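Local coordinates for probable secreted solute-binding lipoprotein (Streptomyces coelicolor, PDB 3I3V) that probably binds a solute outside the cell and delivers it to a membrane transporter, as in related bacterial extracellular solute-binding proteins, at residues 318-323 / 329-334; 24-29 / 308-313; 211-216 / 381-386; 165-170 / 375-380. All coordinates share one frame; numbering follows the deposited sequence.

Contact 1 (318-323 / 329-334); sequences RFVTES and LRTDAV
Val320, near the end of helix 313-323, packs against Ala333 and Val334 where the chain turns back in the periplasmic-binding-protein fold of this family: the helix runs through short strand 326-327 into a loop that returns beside it. One methyl does most of the work. Val320 CG1 lies 3.8 Å from Ala333 CB and 3.6 Å from Val334 C, covering the alanine methyl and the backbone that follows it. CG1 stands anti to the backbone N (chi1 174°), which turns it toward this part of the loop, while Val320 CG2 is only loosely near Thr331 OG1, at 4.4 Å. Val334 points its own CB away from the helix, so it offers main chain rather than branches. At the exposed margin Thr321 OG1 comes no closer than 4.0 Å to Val334 O, too long to count as a hydrogen bond, and the 174 Å² buried here rests on van der Waals contact. In the second shell, Met327 touches the Val320 side chain, and Thr331 OG1 makes a weak bond to Leu329 O. Just past the loop segment, Ser335 OG hydrogen-bonds Val320 O, tying the loop to the main chain of the very residue whose CG1 covers Ala333 CB.

Contact 2 (24-29 / 308-313); sequences PTYLAA and RFMYRP
Ala29 and Met310, a selenomethionine, have the most surface buried where helix 23-36 meets the end of helix 300-310, with Phe309 next. The methyl of Ala29 points at the other helix and has two neighbours at equal range: its CB is 4.0 Å from Phe309 CE2 and 4.0 Å from Met310 CE. Met310 starts off to one side, but its chain bends at chi2 (-65°) and its end comes nearer, so that CE lies in plane at the edge of the Phe309 ring and 3.9 Å from Tyr26 CE1. The Met310 and Tyr26 side chains cross at about a right angle, and the tyrosine hydroxyl is held elsewhere, by Asn44 OD1. Phe309 CE2 approaches Ala29 O to 3.1 Å, obliquely to the ring. Phe33 meets the same ring edge-to-face. An alanine in place of Phe309 would probably leave a gap beside Ala29 and deprive Met310 CE and Phe33 of their aromatic neighbour. Nearby, Pro313 packs on Glu36 of a second subunit. This is apolar helix-to-helix packing in an alpha/beta lobe, in which helix 23-36 is the connection of a beta-alpha-beta crossover between parallel strands 9-14 and 41-46.

Contact 3 (211-216 / 381-386); sequences YFAHLR and TSPARV
Arg216 reaches from helix 203-217 to the main-chain oxygen of Thr381 and grips that one atom end-on with two nitrogens. NH2 donates at 2.8 Å to Thr381 O with an N-H...O angle of 149°, while NH1 donates to Thr381 O at 3.1 Å and 138°. The oxygen sits in plane at the guanidinium edge, yet the two donors use it differently: NH1 lies on a lone pair in the carbonyl plane, and NH2 approaches from above that plane. A bend at chi3 (63°) in the otherwise extended chain brings the group there. NH1 is also bonded to Ser376 O, and NE and NH2 have further hydrogen bonds to residues flanking the segments, so all three guanidinium nitrogens of this buried group have acceptors. Replacing Arg216 with a leucine is likely to leave the Thr381 and Ser376 carbonyls without these donors. Thr381 OG1 turns elsewhere, to Thr378 O. Ala213 CB makes apolar contact with Pro383 CG at 4.0 Å, and the Val386 methyl CG2 lies obliquely beside the guanidinium, 4.0 Å from Arg216 NH1. Ser382 is the N-cap of helix 383-392, its OG accepting a weak capping bond from Arg385 N; Arg216 holds the carbonyl of Thr381, the residue just before that N-cap.

Contact 4 (165-170 / 375-380); sequences VTVGGN and TSFTRG
Phe377, at the end of helix 363-377, lays its ring against Val167 and Gly169, which flank an inverse gamma turn centred on Gly168 just beyond strand 163-166 of the mixed sheet. From the backbone, CB heads toward the turn, with chi1 at -95°, well off the usual staggered position. At CG the main chain opposite is already close: a beta carbon on Gly169 would fall only 3.4 Å from Phe377 CG, a tight fit, and glycine avoids it. The next atom, CD1, is 4.1 Å from Gly169 CA, which sits over one face of the ring. At the far end the partner changes to the valine: Val167 CG1 is 3.7 Å from Phe377 CE2 and 3.9 Å from Phe377 CZ, approaching obliquely. The two side chains cross at about a right angle. Beyond these segments, Phe212 and Phe221 each meet the Phe377 ring edge-to-face, so three aromatic rings meet here, with Phe212 coming from helix 203-217. Thr173 OG1 of helix 172-182 hydrogen-bonds Gly168 O and so holds the turn. Val167 keeps CG1 between its own backbone N and carbonyl carbon (chi1 63°), the crowded position, and this is the methyl that touches Phe377 CE2.

How the contacts relate
The four contacts form two pairs on opposite sides of the chain's centre. Contacts 1 and 2 lie with centres 11 Å apart and touch, Ser323 CB packing 3.3 Å from Thr25 OG1; helices 300-310 and 313-323 follow each other in sequence. Contacts 3 and 4 have centres 10 Å apart and touch through Arg216 of contact 3, which reaches segment 375-380 of contact 4, its CD packing 3.4 Å from Phe377 O. Between the pairs, centres are 35 to 46 Å apart, and even the closest two, contacts 1 and 4, have nearest atoms about 22 Å apart. This separation is consistent with two lobes, between which relatives bind their solute. Contacts 2, 3 and 4 all interleave with one another along the chain.

Contact 1 (318-323 / 329-334)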
loop_
_atom_site.group_PDB
_atom_site.type_symbol
_atom_site.label_atom_id
_atom_site.label_comp_id
_atom_site.label_asym_id
_atom_site.label_seq_id
_atom_site.Cartn_x
_atom_site.Cartn_y
_atom_site.Cartn_z
ATOM N N ARG C 318 -10.421 21.195 -38.193
ATOM C CA ARG C 318 -10.098 21.245 -39.618
ATOM C C ARG C 318 -11.226 21.947 -40.372
ATOM O O ARG C 318 -10.975 22.765 -41.262
ATOM C CB ARG C 318 -9.892 19.838 -40.199
ATOM C CG ARG C 318 -8.568 19.184 -39.821
ATOM C CD ARG C 318 -8.287 17.952 -40.684
ATOM N NE ARG C 318 -6.867 17.815 -41.014
ATOM C CZ ARG C 318 -5.919 17.411 -40.167
ATOM N NH1 ARG C 318 -6.222 17.086 -38.912
ATOM N NH2 ARG C 318 -4.656 17.341 -40.578
ATOM N N PHE C 319 -12.472 21.622 -40.028
ATOM C CA PHE C 319 -13.603 22.260 -40.684
ATOM C C PHE C 319 -13.514 23.760 -40.474
ATOM O O PHE C 319 -13.732 24.536 -41.399
ATOM C CB PHE C 319 -14.930 21.719 -40.140
ATOM C CG PHE C 319 -15.363 20.448 -40.803
ATOM C CD1 PHE C 319 -15.879 20.471 -42.099
ATOM C CD2 PHE C 319 -15.180 19.218 -40.171
ATOM C CE1 PHE C 319 -16.203 19.293 -42.755
ATOM C CE2 PHE C 319 -15.500 18.032 -40.818
ATOM C CZ PHE C 319 -16.010 18.064 -42.114
ATOM N N VAL C 320 -13.168 24.151 -39.256
ATOM C CA VAL C 320 -13.022 25.556 -38.890
ATOM C C VAL C 320 -11.837 26.227 -39.599
ATOM O O VAL C 320 -11.999 27.230 -40.281
ATOM C CB VAL C 320 -12.807 25.690 -37.373
ATOM C CG1 VAL C 320 -12.507 27.136 -37.010
ATOM C CG2 VAL C 320 -14.041 25.196 -36.632
ATOM N N THR C 321 -10.658 25.636 -39.436
ATOM C CA THR C 321 -9.407 26.143 -39.993
ATOM C C THR C 321 -9.223 26.022 -41.498
ATOM O O THR C 321 -8.877 26.994 -42.160
ATOM C CB THR C 321 -8.202 25.456 -39.304
ATOM O OG1 THR C 321 -8.140 25.871 -37.930
ATOM C CG2 THR C 321 -6.903 25.821 -39.989
ATOM N N GLU C 322 -9.444 24.826 -42.031
ATOM C CA GLU C 322 -9.270 24.574 -43.455
ATOM C C GLU C 322 -10.462 24.953 -44.337
ATOM O O GLU C 322 -10.290 25.305 -45.505
ATOM C CB GLU C 322 -8.913 23.093 -43.666
ATOM C CG GLU C 322 -7.767 22.621 -42.773
ATOM C CD GLU C 322 -7.374 21.179 -43.020
ATOM O OE1 GLU C 322 -6.537 20.648 -42.255
ATOM O OE2 GLU C 322 -7.894 20.575 -43.978
ATOM N N SER C 323 -11.669 24.894 -43.788
ATOM C CA SER C 323 -12.846 25.236 -44.572
ATOM C C SER C 323 -13.491 26.563 -44.174
ATOM O O SER C 323 -14.296 27.111 -44.926
ATOM C CB SER C 323 -13.880 24.116 -44.469
ATOM O OG SER C 323 -14.927 24.310 -45.402
ATOM N N LEU C 329 -20.617 22.888 -32.527
ATOM C CA LEU C 329 -19.951 22.260 -31.386
ATOM C C LEU C 329 -18.888 23.184 -30.796
ATOM O O LEU C 329 -18.408 24.103 -31.465
ATOM C CB LEU C 329 -19.286 20.947 -31.814
ATOM C CG LEU C 329 -20.113 19.987 -32.675
ATOM C CD1 LEU C 329 -19.271 18.771 -33.038
ATOM C CD2 LEU C 329 -21.359 19.568 -31.921
ATOM N N ARG C 330 -18.512 22.930 -29.545
ATOM C CA ARG C 330 -17.488 23.730 -28.874
ATOM C C ARG C 330 -16.123 23.467 -29.497
ATOM O O ARG C 330 -15.754 22.310 -29.714
ATOM C CB ARG C 330 -17.395 23.362 -27.395
ATOM C CG ARG C 330 -18.701 22.975 -26.751
ATOM C CD ARG C 330 -19.108 23.958 -25.682
ATOM N NE ARG C 330 -19.667 23.255 -24.537
ATOM C CZ ARG C 330 -20.343 23.834 -23.555
ATOM N NH1 ARG C 330 -20.554 25.145 -23.571
ATOM N NH2 ARG C 330 -20.811 23.096 -22.558
ATOM N N THR C 331 -15.388 24.544 -29.780
ATOM C CA THR C 331 -14.040 24.477 -30.348
ATOM C C THR C 331 -13.231 25.632 -29.770
ATOM O O THR C 331 -13.784 26.551 -29.156
ATOM C CB THR C 331 -13.983 24.708 -31.873
ATOM O OG1 THR C 331 -15.247 24.431 -32.467
ATOM C CG2 THR C 331 -12.932 23.818 -32.494
ATOM N N ASP C 332 -11.923 25.581 -29.994
ATOM C CA ASP C 332 -11.012 26.625 -29.552
ATOM C C ASP C 332 -10.392 27.157 -30.840
ATOM O O ASP C 332 -9.720 28.189 -30.847
ATOM C CB ASP C 332 -9.930 26.049 -28.628
ATOM C CG ASP C 332 -10.441 25.780 -27.215
ATOM O OD1 ASP C 332 -9.812 24.968 -26.498
ATOM O OD2 ASP C 332 -11.461 26.387 -26.811
ATOM N N ALA C 333 -10.653 26.435 -31.930
ATOM C CA ALA C 333 -10.154 26.787 -33.252
ATOM C C ALA C 333 -10.848 28.041 -33.768
ATOM O O ALA C 333 -11.987 28.337 -33.395
ATOM C CB ALA C 333 -10.386 25.634 -34.223
ATOM N N VAL C 334 -10.153 28.759 -34.640
ATOM C CA VAL C 334 -10.669 29.979 -35.222
ATOM C C VAL C 334 -10.309 30.010 -36.695
ATOM O O VAL C 334 -9.193 29.659 -37.071
ATOM C CB VAL C 334 -10.064 31.213 -34.540
ATOM C CG1 VAL C 334 -10.532 32.482 -35.252
ATOM C CG2 VAL C 334 -10.455 31.238 -33.061
#

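Contact 2 (24-29 / 308-313)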
loop_
_atom_site.group_PDB
_atom_site.type_symbol
_atom_site.label_atom_id
_atom_site.label_comp_id
_atom_site.label_asym_id
_atom_site.label_seq_id
_atom_site.Cartn_x
_atom_site.Cartn_y
_atom_site.Cartn_z
ATOM N N PRO C 24 -14.746 19.910 -49.401
ATOM C CA PRO C 24 -13.321 19.556 -49.429
ATOM C C PRO C 24 -12.852 18.930 -48.120
ATOM O O PRO C 24 -12.214 17.884 -48.106
ATOM C CB PRO C 24 -12.634 20.897 -49.699
ATOM C CG PRO C 24 -13.667 21.646 -50.517
ATOM C CD PRO C 24 -14.941 21.327 -49.764
ATOM N N THR C 25 -13.174 19.576 -47.012
ATOM C CA THR C 25 -12.770 19.065 -45.715
ATOM C C THR C 25 -13.541 17.805 -45.313
ATOM O O THR C 25 -13.018 16.979 -44.550
ATOM C CB THR C 25 -12.927 20.140 -44.656
ATOM O OG1 THR C 25 -12.267 21.328 -45.113
ATOM C CG2 THR C 25 -12.301 19.691 -43.351
ATOM N N TYR C 26 -14.769 17.643 -45.818
ATOM C CA TYR C 26 -15.532 16.440 -45.496
ATOM C C TYR C 26 -14.860 15.244 -46.155
ATOM O O TYR C 26 -14.674 14.210 -45.531
ATOM C CB TYR C 26 -16.977 16.519 -45.998
ATOM C CG TYR C 26 -17.712 15.212 -45.793
ATOM C CD1 TYR C 26 -17.986 14.741 -44.517
ATOM C CD2 TYR C 26 -18.087 14.424 -46.877
ATOM C CE1 TYR C 26 -18.618 13.516 -44.322
ATOM C CE2 TYR C 26 -18.717 13.196 -46.697
ATOM C CZ TYR C 26 -18.982 12.746 -45.418
ATOM O OH TYR C 26 -19.618 11.528 -45.238
ATOM N N LEU C 27 -14.497 15.385 -47.425
ATOM C CA LEU C 27 -13.843 14.296 -48.129
ATOM C C LEU C 27 -12.554 13.883 -47.406
ATOM O O LEU C 27 -12.319 12.698 -47.176
ATOM C CB LEU C 27 -13.576 14.698 -49.589
ATOM C CG LEU C 27 -14.871 14.873 -50.416
ATOM C CD1 LEU C 27 -14.544 15.277 -51.822
ATOM C CD2 LEU C 27 -15.666 13.572 -50.441
ATOM N N ALA C 28 -11.733 14.856 -47.019
ATOM C CA ALA C 28 -10.492 14.545 -46.313
ATOM C C ALA C 28 -10.783 13.826 -45.000
ATOM O O ALA C 28 -10.040 12.937 -44.606
ATOM C CB ALA C 28 -9.699 15.816 -46.042
ATOM N N ALA C 29 -11.853 14.216 -44.312
ATOM C CA ALA C 29 -12.195 13.565 -43.052
ATOM C C ALA C 29 -12.589 12.115 -43.306
ATOM O O ALA C 29 -12.210 11.235 -42.543
ATOM C CB ALA C 29 -13.329 14.307 -42.347
ATOM N N ARG C 308 -18.087 9.516 -33.436
ATOM C CA ARG C 308 -17.090 9.891 -32.435
ATOM C C ARG C 308 -15.952 10.604 -33.161
ATOM O O ARG C 308 -15.364 11.549 -32.633
ATOM C CB ARG C 308 -16.532 8.670 -31.702
ATOM C CG ARG C 308 -17.564 7.769 -31.069
ATOM C CD ARG C 308 -16.911 6.896 -30.015
ATOM N NE ARG C 308 -16.786 7.638 -28.770
ATOM C CZ ARG C 308 -17.540 7.411 -27.703
ATOM N NH1 ARG C 308 -18.450 6.455 -27.742
ATOM N NH2 ARG C 308 -17.405 8.157 -26.616
ATOM N N PHE C 309 -15.662 10.140 -34.376
ATOM C CA PHE C 309 -14.609 10.708 -35.221
ATOM C C PHE C 309 -14.964 12.155 -35.590
ATOM O O PHE C 309 -14.265 13.093 -35.204
ATOM C CB PHE C 309 -14.453 9.854 -36.486
ATOM C CG PHE C 309 -13.454 10.390 -37.476
ATOM C CD1 PHE C 309 -12.089 10.278 -37.247
ATOM C CD2 PHE C 309 -13.882 11.009 -38.647
ATOM C CE1 PHE C 309 -11.174 10.774 -38.169
ATOM C CE2 PHE C 309 -12.968 11.512 -39.576
ATOM C CZ PHE C 309 -11.619 11.394 -39.337
HETATM N N MSE C 310 -16.059 12.329 -36.326
HETATM C CA MSE C 310 -16.520 13.651 -36.748
HETATM C C MSE C 310 -16.614 14.655 -35.591
HETATM O O MSE C 310 -16.402 15.851 -35.787
HETATM C CB MSE C 310 -17.881 13.521 -37.435
HETATM C CG MSE C 310 -17.844 12.751 -38.739
HETATM SE SE MSE C 310 -16.807 13.672 -40.079
HETATM C CE MSE C 310 -16.582 12.213 -41.274
ATOM N N TYR C 311 -16.941 14.165 -34.394
ATOM C CA TYR C 311 -17.052 15.006 -33.201
ATOM C C TYR C 311 -15.715 15.198 -32.475
ATOM O O TYR C 311 -15.638 15.932 -31.490
ATOM C CB TYR C 311 -18.069 14.419 -32.211
ATOM C CG TYR C 311 -19.459 15.016 -32.314
ATOM C CD1 TYR C 311 -20.185 15.336 -31.170
ATOM C CD2 TYR C 311 -20.039 15.278 -33.555
ATOM C CE1 TYR C 311 -21.445 15.905 -31.254
ATOM C CE2 TYR C 311 -21.307 15.846 -33.648
ATOM C CZ TYR C 311 -22.002 16.158 -32.495
ATOM O OH TYR C 311 -23.254 16.733 -32.577
ATOM N N ARG C 312 -14.658 14.552 -32.957
ATOM C CA ARG C 312 -13.351 14.692 -32.314
ATOM C C ARG C 312 -12.804 16.101 -32.566
ATOM O O ARG C 312 -12.845 16.599 -33.693
ATOM C CB ARG C 312 -12.373 13.639 -32.859
ATOM C CG ARG C 312 -11.354 13.149 -31.829
ATOM C CD ARG C 312 -10.695 11.859 -32.295
ATOM N NE ARG C 312 -9.823 12.097 -33.433
ATOM C CZ ARG C 312 -9.530 11.187 -34.348
ATOM N NH1 ARG C 312 -10.056 9.964 -34.256
ATOM N NH2 ARG C 312 -8.707 11.493 -35.348
ATOM N N PRO C 313 -12.270 16.753 -31.522
ATOM C CA PRO C 313 -11.725 18.104 -31.647
ATOM C C PRO C 313 -10.823 18.398 -32.842
ATOM O O PRO C 313 -10.963 19.445 -33.471
ATOM C CB PRO C 313 -11.018 18.302 -30.316
ATOM C CG PRO C 313 -11.928 17.574 -29.376
ATOM C CD PRO C 313 -12.157 16.281 -30.131
#

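Contact 3 (211-216 / 381-386)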
loop_
_atom_site.group_PDB
_atom_site.type_symbol
_atom_site.label_atom_id
_atom_site.label_comp_id
_atom_site.label_asym_id
_atom_site.label_seq_id
_atom_site.Cartn_x
_atom_site.Cartn_y
_atom_site.Cartn_z
ATOM N N TYR C 211 -38.518 51.171 -35.989
ATOM C CA TYR C 211 -37.081 51.344 -36.007
ATOM C C TYR C 211 -36.583 51.176 -37.436
ATOM O O TYR C 211 -35.890 52.041 -37.965
ATOM C CB TYR C 211 -36.417 50.334 -35.065
ATOM C CG TYR C 211 -34.911 50.457 -35.013
ATOM C CD1 TYR C 211 -34.294 51.715 -35.040
ATOM C CD2 TYR C 211 -34.097 49.319 -34.927
ATOM C CE1 TYR C 211 -32.904 51.836 -34.984
ATOM C CE2 TYR C 211 -32.711 49.429 -34.868
ATOM C CZ TYR C 211 -32.122 50.690 -34.898
ATOM O OH TYR C 211 -30.753 50.799 -34.854
ATOM N N PHE C 212 -36.958 50.072 -38.068
ATOM C CA PHE C 212 -36.543 49.819 -39.440
ATOM C C PHE C 212 -36.914 50.964 -40.370
ATOM O O PHE C 212 -36.089 51.426 -41.152
ATOM C CB PHE C 212 -37.187 48.544 -39.977
ATOM C CG PHE C 212 -36.911 48.303 -41.429
ATOM C CD1 PHE C 212 -35.712 47.732 -41.835
ATOM C CD2 PHE C 212 -37.836 48.687 -42.396
ATOM C CE1 PHE C 212 -35.432 47.545 -43.184
ATOM C CE2 PHE C 212 -37.569 48.507 -43.749
ATOM C CZ PHE C 212 -36.361 47.933 -44.146
ATOM N N ALA C 213 -38.169 51.401 -40.293
ATOM C CA ALA C 213 -38.673 52.482 -41.139
ATOM C C ALA C 213 -37.915 53.780 -40.913
ATOM O O ALA C 213 -37.706 54.557 -41.847
ATOM C CB ALA C 213 -40.161 52.697 -40.886
ATOM N N HIS C 214 -37.512 54.014 -39.670
ATOM C CA HIS C 214 -36.762 55.214 -39.322
ATOM C C HIS C 214 -35.403 55.138 -40.033
ATOM O O HIS C 214 -35.051 56.026 -40.806
ATOM C CB HIS C 214 -36.601 55.289 -37.796
ATOM C CG HIS C 214 -35.988 56.567 -37.302
ATOM N ND1 HIS C 214 -36.355 57.808 -37.779
ATOM C CD2 HIS C 214 -35.060 56.794 -36.342
ATOM C CE1 HIS C 214 -35.680 58.743 -37.136
ATOM N NE2 HIS C 214 -34.887 58.153 -36.258
ATOM N N LEU C 215 -34.658 54.058 -39.794
ATOM C CA LEU C 215 -33.347 53.870 -40.415
ATOM C C LEU C 215 -33.398 54.006 -41.932
ATOM O O LEU C 215 -32.626 54.753 -42.520
ATOM C CB LEU C 215 -32.777 52.498 -40.041
ATOM C CG LEU C 215 -32.399 52.305 -38.566
ATOM C CD1 LEU C 215 -31.975 50.862 -38.312
ATOM C CD2 LEU C 215 -31.278 53.262 -38.200
ATOM N N ARG C 216 -34.310 53.278 -42.560
ATOM C CA ARG C 216 -34.482 53.306 -44.014
ATOM C C ARG C 216 -34.797 54.705 -44.572
ATOM O O ARG C 216 -34.214 55.140 -45.570
ATOM C CB ARG C 216 -35.611 52.342 -44.397
ATOM C CG ARG C 216 -36.059 52.407 -45.846
ATOM C CD ARG C 216 -37.496 51.922 -45.970
ATOM N NE ARG C 216 -38.383 52.809 -45.223
ATOM C CZ ARG C 216 -39.679 52.603 -45.029
ATOM N NH1 ARG C 216 -40.267 51.529 -45.523
ATOM N NH2 ARG C 216 -40.386 53.479 -44.334
ATOM N N THR C 381 -42.508 54.249 -47.321
ATOM C CA THR C 381 -43.528 53.225 -47.075
ATOM C C THR C 381 -43.848 53.119 -45.593
ATOM O O THR C 381 -43.055 52.606 -44.807
ATOM C CB THR C 381 -43.064 51.848 -47.574
ATOM O OG1 THR C 381 -42.765 51.923 -48.971
ATOM C CG2 THR C 381 -44.150 50.808 -47.358
ATOM N N SER C 382 -45.029 53.601 -45.227
ATOM C CA SER C 382 -45.485 53.598 -43.841
ATOM C C SER C 382 -45.310 52.277 -43.122
ATOM O O SER C 382 -45.361 51.216 -43.735
ATOM C CB SER C 382 -46.958 53.999 -43.777
ATOM O OG SER C 382 -47.751 53.138 -44.575
ATOM N N PRO C 383 -45.097 52.332 -41.797
ATOM C CA PRO C 383 -44.916 51.141 -40.961
ATOM C C PRO C 383 -46.175 50.282 -41.027
ATOM O O PRO C 383 -46.121 49.063 -40.862
ATOM C CB PRO C 383 -44.701 51.727 -39.567
ATOM C CG PRO C 383 -44.021 53.029 -39.860
ATOM C CD PRO C 383 -44.824 53.557 -41.026
ATOM N N ALA C 384 -47.306 50.937 -41.270
ATOM C CA ALA C 384 -48.587 50.257 -41.364
ATOM C C ALA C 384 -48.626 49.416 -42.626
ATOM O O ALA C 384 -49.189 48.322 -42.638
ATOM C CB ALA C 384 -49.720 51.280 -41.386
ATOM N N ARG C 385 -48.036 49.937 -43.697
ATOM C CA ARG C 385 -48.009 49.217 -44.954
ATOM C C ARG C 385 -46.970 48.101 -44.906
ATOM O O ARG C 385 -47.165 47.035 -45.502
ATOM C CB ARG C 385 -47.725 50.179 -46.107
ATOM C CG ARG C 385 -48.906 51.074 -46.464
ATOM C CD ARG C 385 -48.534 52.016 -47.595
ATOM N NE ARG C 385 -47.993 51.283 -48.735
ATOM C CZ ARG C 385 -47.366 51.848 -49.762
ATOM N NH1 ARG C 385 -47.197 53.167 -49.795
ATOM N NH2 ARG C 385 -46.908 51.094 -50.758
ATOM N N VAL C 386 -45.871 48.345 -44.193
ATOM C CA VAL C 386 -44.825 47.338 -44.043
ATOM C C VAL C 386 -45.462 46.136 -43.351
ATOM O O VAL C 386 -45.384 45.006 -43.833
ATOM C CB VAL C 386 -43.650 47.880 -43.185
ATOM C CG1 VAL C 386 -42.898 46.730 -42.516
ATOM C CG2 VAL C 386 -42.700 48.680 -44.070
#

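Contact 4 (165-170 / 375-380)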
loop_
_atom_site.group_PDB
_atom_site.type_symbol
_atom_site.label_atom_id
_atom_site.label_comp_id
_atom_site.label_asym_id
_atom_site.label_seq_id
_atom_site.Cartn_x
_atom_site.Cartn_y
_atom_site.Cartn_z
ATOM N N VAL C 165 -25.223 51.255 -45.986
ATOM C CA VAL C 165 -25.445 49.809 -45.882
ATOM C C VAL C 165 -25.978 49.249 -47.198
ATOM O O VAL C 165 -26.984 49.718 -47.728
ATOM C CB VAL C 165 -26.459 49.422 -44.753
ATOM C CG1 VAL C 165 -26.554 47.914 -44.645
ATOM C CG2 VAL C 165 -26.020 49.981 -43.415
ATOM N N THR C 166 -25.296 48.249 -47.736
ATOM C CA THR C 166 -25.755 47.641 -48.971
ATOM C C THR C 166 -26.427 46.308 -48.632
ATOM O O THR C 166 -25.956 45.555 -47.779
ATOM C CB THR C 166 -24.588 47.406 -49.949
ATOM O OG1 THR C 166 -25.085 46.830 -51.164
ATOM C CG2 THR C 166 -23.549 46.485 -49.328
ATOM N N VAL C 167 -27.547 46.030 -49.286
ATOM C CA VAL C 167 -28.274 44.796 -49.039
ATOM C C VAL C 167 -29.248 44.533 -50.182
ATOM O O VAL C 167 -29.770 45.468 -50.791
ATOM C CB VAL C 167 -29.046 44.871 -47.692
ATOM C CG1 VAL C 167 -30.090 45.980 -47.746
ATOM C CG2 VAL C 167 -29.692 43.526 -47.380
ATOM N N GLY C 168 -29.475 43.256 -50.483
ATOM C CA GLY C 168 -30.393 42.902 -51.555
ATOM C C GLY C 168 -31.827 42.924 -51.067
ATOM O O GLY C 168 -32.348 41.920 -50.583
ATOM N N GLY C 169 -32.467 44.077 -51.191
ATOM C CA GLY C 169 -33.837 44.196 -50.741
ATOM C C GLY C 169 -34.846 43.364 -51.506
ATOM O O GLY C 169 -35.985 43.231 -51.064
ATOM N N ASN C 170 -34.452 42.813 -52.648
ATOM C CA ASN C 170 -35.376 41.996 -53.427
ATOM C C ASN C 170 -35.059 40.508 -53.386
ATOM O O ASN C 170 -35.449 39.767 -54.290
ATOM C CB ASN C 170 -35.440 42.451 -54.891
ATOM C CG ASN C 170 -36.736 42.019 -55.581
ATOM O OD1 ASN C 170 -36.796 41.906 -56.811
ATOM N ND2 ASN C 170 -37.783 41.790 -54.786
ATOM N N THR C 375 -41.010 45.583 -50.995
ATOM C CA THR C 375 -41.944 46.687 -50.803
ATOM C C THR C 375 -41.543 47.508 -49.576
ATOM O O THR C 375 -41.523 48.743 -49.619
ATOM C CB THR C 375 -43.403 46.171 -50.607
ATOM O OG1 THR C 375 -43.838 45.485 -51.784
ATOM C CG2 THR C 375 -44.359 47.328 -50.347
ATOM N N SER C 376 -41.213 46.816 -48.491
ATOM C CA SER C 376 -40.822 47.471 -47.247
ATOM C C SER C 376 -39.551 48.317 -47.315
ATOM O O SER C 376 -39.425 49.293 -46.582
ATOM C CB SER C 376 -40.665 46.431 -46.138
ATOM O OG SER C 376 -41.862 45.700 -45.960
ATOM N N PHE C 377 -38.600 47.945 -48.163
ATOM C CA PHE C 377 -37.363 48.720 -48.265
ATOM C C PHE C 377 -37.517 50.035 -49.033
ATOM O O PHE C 377 -36.597 50.849 -49.061
ATOM C CB PHE C 377 -36.249 47.892 -48.919
ATOM C CG PHE C 377 -35.342 47.211 -47.938
ATOM C CD1 PHE C 377 -35.621 45.925 -47.480
ATOM C CD2 PHE C 377 -34.204 47.856 -47.467
ATOM C CE1 PHE C 377 -34.773 45.292 -46.571
ATOM C CE2 PHE C 377 -33.355 47.230 -46.556
ATOM C CZ PHE C 377 -33.638 45.945 -46.109
ATOM N N THR C 378 -38.669 50.235 -49.663
ATOM C CA THR C 378 -38.927 51.450 -50.438
ATOM C C THR C 378 -39.197 52.616 -49.489
ATOM O O THR C 378 -40.169 52.594 -48.737
ATOM C CB THR C 378 -40.142 51.263 -51.358
ATOM O OG1 THR C 378 -39.982 50.057 -52.115
ATOM C CG2 THR C 378 -40.271 52.432 -52.318
ATOM N N ARG C 379 -38.335 53.628 -49.526
ATOM C CA ARG C 379 -38.469 54.784 -48.645
ATOM C C ARG C 379 -39.839 55.437 -48.679
ATOM O O ARG C 379 -40.462 55.566 -49.731
ATOM C CB ARG C 379 -37.405 55.822 -48.983
ATOM C CG ARG C 379 -36.018 55.247 -49.013
ATOM C CD ARG C 379 -34.989 56.297 -49.333
ATOM N NE ARG C 379 -34.764 57.219 -48.229
ATOM C CZ ARG C 379 -33.676 57.971 -48.121
ATOM N NH1 ARG C 379 -32.733 57.895 -49.052
ATOM N NH2 ARG C 379 -33.526 58.797 -47.094
ATOM N N GLY C 380 -40.302 55.853 -47.508
ATOM C CA GLY C 380 -41.596 56.500 -47.412
ATOM C C GLY C 380 -42.733 55.545 -47.107
ATOM O O GLY C 380 -43.800 55.981 -46.682
#